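PDB 6A2F: alanine racemase, biosynthetic from Pseudomonas aeruginosa PAO1, which belongs to the alanine racemase family, whose chains join an N-terminal TIM-barrel domain to a C-terminal domain rich in beta-strands. Local coordinates for residues V99-A111 against L131-L145. Sequence-based numbering, arbitrary orientation.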
# COMPACT_ATOMS: atom_id res chain seq x y z
N VAL A 99 -23.89 7.95 11.39
CA VAL A 99 -23.64 7.05 12.50
C VAL A 99 -23.25 7.88 13.73
O VAL A 99 -22.49 8.85 13.62
CB VAL A 99 -22.55 6.00 12.16
CG1 VAL A 99 -21.87 5.47 13.40
CG2 VAL A 99 -23.15 4.85 11.36
N ILE A 100 -23.80 7.50 14.89
CA ILE A 100 -23.34 8.02 16.18
C ILE A 100 -22.79 6.87 17.04
O ILE A 100 -23.51 5.92 17.35
CB ILE A 100 -24.44 8.81 16.91
CG1 ILE A 100 -24.86 10.04 16.10
CG2 ILE A 100 -23.97 9.23 18.30
CD1 ILE A 100 -26.11 10.73 16.58
N GLN A 101 -21.51 6.98 17.41
CA GLN A 101 -20.76 5.93 18.12
C GLN A 101 -20.37 6.31 19.53
O GLN A 101 -20.12 5.44 20.35
CB GLN A 101 -19.45 5.64 17.41
CG GLN A 101 -19.56 5.23 15.97
CD GLN A 101 -18.28 5.47 15.19
OE1 GLN A 101 -17.45 6.30 15.57
NE2 GLN A 101 -18.13 4.75 14.09
N GLY A 102 -20.24 7.61 19.78
CA GLY A 102 -19.70 8.10 21.04
C GLY A 102 -20.40 9.35 21.52
O GLY A 102 -21.14 9.99 20.77
N ALA A 103 -20.17 9.69 22.78
CA ALA A 103 -20.79 10.86 23.41
C ALA A 103 -20.39 12.15 22.68
O ALA A 103 -21.24 12.98 22.36
CB ALA A 103 -20.44 10.92 24.89
N GLU A 104 -19.09 12.29 22.40
CA GLU A 104 -18.57 13.47 21.72
C GLU A 104 -19.26 13.67 20.36
O GLU A 104 -19.78 14.74 20.08
CB GLU A 104 -17.04 13.41 21.57
CG GLU A 104 -16.26 13.27 22.88
CD GLU A 104 -16.17 11.84 23.40
OE1 GLU A 104 -16.42 10.88 22.62
OE2 GLU A 104 -15.85 11.65 24.59
N GLN A 105 -19.27 12.61 19.56
CA GLN A 105 -19.90 12.62 18.24
C GLN A 105 -21.40 12.92 18.32
O GLN A 105 -21.92 13.76 17.58
CB GLN A 105 -19.67 11.29 17.53
CG GLN A 105 -20.11 11.25 16.08
CD GLN A 105 -19.74 9.95 15.41
OE1 GLN A 105 -20.17 8.87 15.83
NE2 GLN A 105 -18.94 10.03 14.35
N GLY A 106 -22.09 12.23 19.23
CA GLY A 106 -23.52 12.46 19.45
C GLY A 106 -23.84 13.90 19.82
O GLY A 106 -24.84 14.46 19.36
N GLU A 107 -22.98 14.49 20.64
CA GLU A 107 -23.12 15.87 21.06
C GLU A 107 -22.89 16.82 19.87
O GLU A 107 -23.54 17.86 19.76
CB GLU A 107 -22.16 16.17 22.22
CG GLU A 107 -22.75 17.04 23.32
CD GLU A 107 -24.03 16.47 23.92
OE1 GLU A 107 -23.97 15.48 24.68
OE2 GLU A 107 -25.11 17.04 23.63
N ALA A 108 -21.97 16.44 18.98
CA ALA A 108 -21.70 17.23 17.77
C ALA A 108 -22.90 17.25 16.82
O ALA A 108 -23.19 18.29 16.21
CB ALA A 108 -20.45 16.72 17.07
N PHE A 109 -23.58 16.12 16.69
CA PHE A 109 -24.79 16.03 15.88
C PHE A 109 -25.90 16.91 16.44
O PHE A 109 -26.51 17.69 15.71
CB PHE A 109 -25.27 14.58 15.74
CG PHE A 109 -26.68 14.47 15.22
CD1 PHE A 109 -26.94 14.66 13.86
CD2 PHE A 109 -27.73 14.19 16.07
CE1 PHE A 109 -28.24 14.56 13.37
CE2 PHE A 109 -29.03 14.09 15.59
CZ PHE A 109 -29.28 14.27 14.24
N LEU A 110 -26.16 16.78 17.74
CA LEU A 110 -27.12 17.63 18.45
C LEU A 110 -26.83 19.12 18.23
O LEU A 110 -27.75 19.89 17.93
CB LEU A 110 -27.11 17.31 19.95
CG LEU A 110 -28.14 16.34 20.57
CD1 LEU A 110 -28.60 15.27 19.60
CD2 LEU A 110 -27.59 15.70 21.84
N ALA A 111 -25.57 19.51 18.36
CA ALA A 111 -25.17 20.92 18.23
C ALA A 111 -25.25 21.45 16.79
O ALA A 111 -25.34 22.66 16.58
CB ALA A 111 -23.78 21.13 18.80
N LEU A 131 -15.19 1.08 18.51
CA LEU A 131 -16.24 2.08 18.30
C LEU A 131 -17.57 1.61 18.88
O LEU A 131 -17.82 0.41 18.98
CB LEU A 131 -16.40 2.37 16.81
CG LEU A 131 -15.22 2.97 16.04
CD1 LEU A 131 -15.61 3.08 14.58
CD2 LEU A 131 -14.80 4.33 16.58
N GLY A 132 -18.42 2.55 19.27
CA GLY A 132 -19.78 2.23 19.73
C GLY A 132 -20.04 2.44 21.22
O GLY A 132 -19.11 2.49 22.02
N PHE A 133 -21.32 2.56 21.57
CA PHE A 133 -21.78 2.70 22.95
C PHE A 133 -21.90 1.33 23.64
O PHE A 133 -22.07 0.31 22.97
CB PHE A 133 -23.16 3.36 23.00
CG PHE A 133 -23.20 4.76 22.47
CD1 PHE A 133 -22.69 5.82 23.21
CD2 PHE A 133 -23.80 5.03 21.24
CE1 PHE A 133 -22.75 7.12 22.73
CE2 PHE A 133 -23.86 6.33 20.75
CZ PHE A 133 -23.34 7.37 21.49
N ASP A 134 -21.84 1.32 24.97
CA ASP A 134 -22.31 0.17 25.76
C ASP A 134 -23.85 0.14 25.73
O ASP A 134 -24.47 1.15 25.36
CB ASP A 134 -21.74 0.18 27.20
CG ASP A 134 -22.12 1.44 27.99
OD1 ASP A 134 -23.32 1.80 28.06
OD2 ASP A 134 -21.21 2.05 28.58
N PRO A 135 -24.47 -1.00 26.10
CA PRO A 135 -25.94 -1.04 26.04
C PRO A 135 -26.66 0.09 26.79
O PRO A 135 -27.62 0.65 26.26
CB PRO A 135 -26.27 -2.41 26.65
CG PRO A 135 -25.09 -3.24 26.31
CD PRO A 135 -23.90 -2.32 26.40
N ALA A 136 -26.18 0.46 27.98
CA ALA A 136 -26.82 1.51 28.78
C ALA A 136 -26.80 2.88 28.08
O ALA A 136 -27.82 3.57 28.02
CB ALA A 136 -26.21 1.60 30.17
N ALA A 137 -25.65 3.26 27.54
CA ALA A 137 -25.49 4.53 26.85
C ALA A 137 -26.34 4.60 25.58
O ALA A 137 -26.91 5.64 25.27
CB ALA A 137 -24.02 4.79 26.53
N LEU A 138 -26.44 3.48 24.86
CA LEU A 138 -27.24 3.43 23.65
C LEU A 138 -28.72 3.62 23.95
O LEU A 138 -29.42 4.33 23.21
CB LEU A 138 -27.01 2.13 22.86
CG LEU A 138 -27.37 2.23 21.37
CD1 LEU A 138 -26.38 1.46 20.52
CD2 LEU A 138 -28.80 1.78 21.08
N ARG A 139 -29.20 3.01 25.02
CA ARG A 139 -30.59 3.20 25.46
C ARG A 139 -30.83 4.67 25.78
O ARG A 139 -31.84 5.25 25.35
CB ARG A 139 -30.93 2.30 26.66
CG ARG A 139 -30.55 0.84 26.45
CD ARG A 139 -31.05 -0.08 27.56
NE ARG A 139 -32.34 -0.66 27.19
CZ ARG A 139 -32.50 -1.88 26.71
NH1 ARG A 139 -31.47 -2.69 26.53
NH2 ARG A 139 -33.72 -2.30 26.41
N ALA A 140 -29.89 5.28 26.49
CA ALA A 140 -29.96 6.71 26.83
C ALA A 140 -30.04 7.59 25.58
O ALA A 140 -30.88 8.49 25.50
CB ALA A 140 -28.77 7.11 27.68
N TRP A 141 -29.19 7.30 24.60
CA TRP A 141 -29.18 8.05 23.34
C TRP A 141 -30.43 7.79 22.50
O TRP A 141 -30.91 8.69 21.80
CB TRP A 141 -27.90 7.81 22.55
CG TRP A 141 -26.78 8.65 23.05
CD1 TRP A 141 -25.85 8.30 23.98
CD2 TRP A 141 -26.51 10.01 22.70
NE1 TRP A 141 -25.00 9.35 24.22
CE2 TRP A 141 -25.38 10.41 23.44
CE3 TRP A 141 -27.10 10.92 21.82
CZ2 TRP A 141 -24.83 11.70 23.34
CZ3 TRP A 141 -26.56 12.19 21.71
CH2 TRP A 141 -25.43 12.57 22.47
N HIS A 142 -30.97 6.57 22.58
CA HIS A 142 -32.24 6.27 21.93
C HIS A 142 -33.35 7.16 22.48
O HIS A 142 -34.11 7.76 21.71
CB HIS A 142 -32.61 4.79 22.06
CG HIS A 142 -33.88 4.43 21.34
ND1 HIS A 142 -35.13 4.58 21.91
CD2 HIS A 142 -34.09 3.95 20.09
CE1 HIS A 142 -36.05 4.20 21.04
NE2 HIS A 142 -35.44 3.81 19.93
N ALA A 143 -33.42 7.26 23.81
CA ALA A 143 -34.39 8.12 24.50
C ALA A 143 -34.29 9.59 24.08
O ALA A 143 -35.30 10.28 23.96
CB ALA A 143 -34.23 7.99 26.01
N ARG A 144 -33.07 10.07 23.84
CA ARG A 144 -32.86 11.44 23.42
C ARG A 144 -33.27 11.65 21.96
O ARG A 144 -33.85 12.68 21.62
CB ARG A 144 -31.39 11.85 23.62
CG ARG A 144 -31.17 13.35 23.82
CD ARG A 144 -29.78 13.66 24.39
NE ARG A 144 -29.26 12.57 25.21
CZ ARG A 144 -28.09 12.57 25.86
NH1 ARG A 144 -27.29 13.63 25.81
NH2 ARG A 144 -27.74 11.50 26.57
N LEU A 145 -33.00 10.66 21.12
CA LEU A 145 -33.05 10.85 19.66
C LEU A 145 -34.32 10.37 18.96
O LEU A 145 -34.57 10.79 17.83
CB LEU A 145 -31.82 10.22 18.99
CG LEU A 145 -30.47 10.89 19.27
CD1 LEU A 145 -29.33 10.01 18.77
CD2 LEU A 145 -30.40 12.27 18.64
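Trp-141 drives its six-membered ring, a knob into a hole, among Ala-103, Gly-106, Glu-107 and Leu-110. With CG lying beside the backbone N (chi1 -81°), the indole reaches across to helix 103-111, and CH2 comes within 3.4 Å of Gly-106 C. Phe-133 CZ lies 3.6 Å above one indole face, toward its rim. The Phe-133 ring is itself wedged against the turn that leads into helix 103-111: Gln-101 O sits over the centre of one face, 3.6 Å above the plane, and Ile-100 CG2 meets its edge, 3.7 Å from Phe-133 CZ. Farther along, Leu-145 continues the buried side, its CD2 3.6 Å from Leu-110 CD1 and at the edge of the Phe-109 ring. The solvent side is looser. There Arg-144 passes over the other indole face, and its NH1 forms a long salt bridge, 4.0 Å, with Glu-107 OE1. No hydrogen bond links the two segments directly; Lys-123 of strand 118-123 joins them, hydrogen-bonded through the backbone to both Ile-100 and Phe-133. Helices 103-111 and 135-145 run almost parallel (5°), as neighbouring outer helices of successive beta-alpha units do in a TIM barrel.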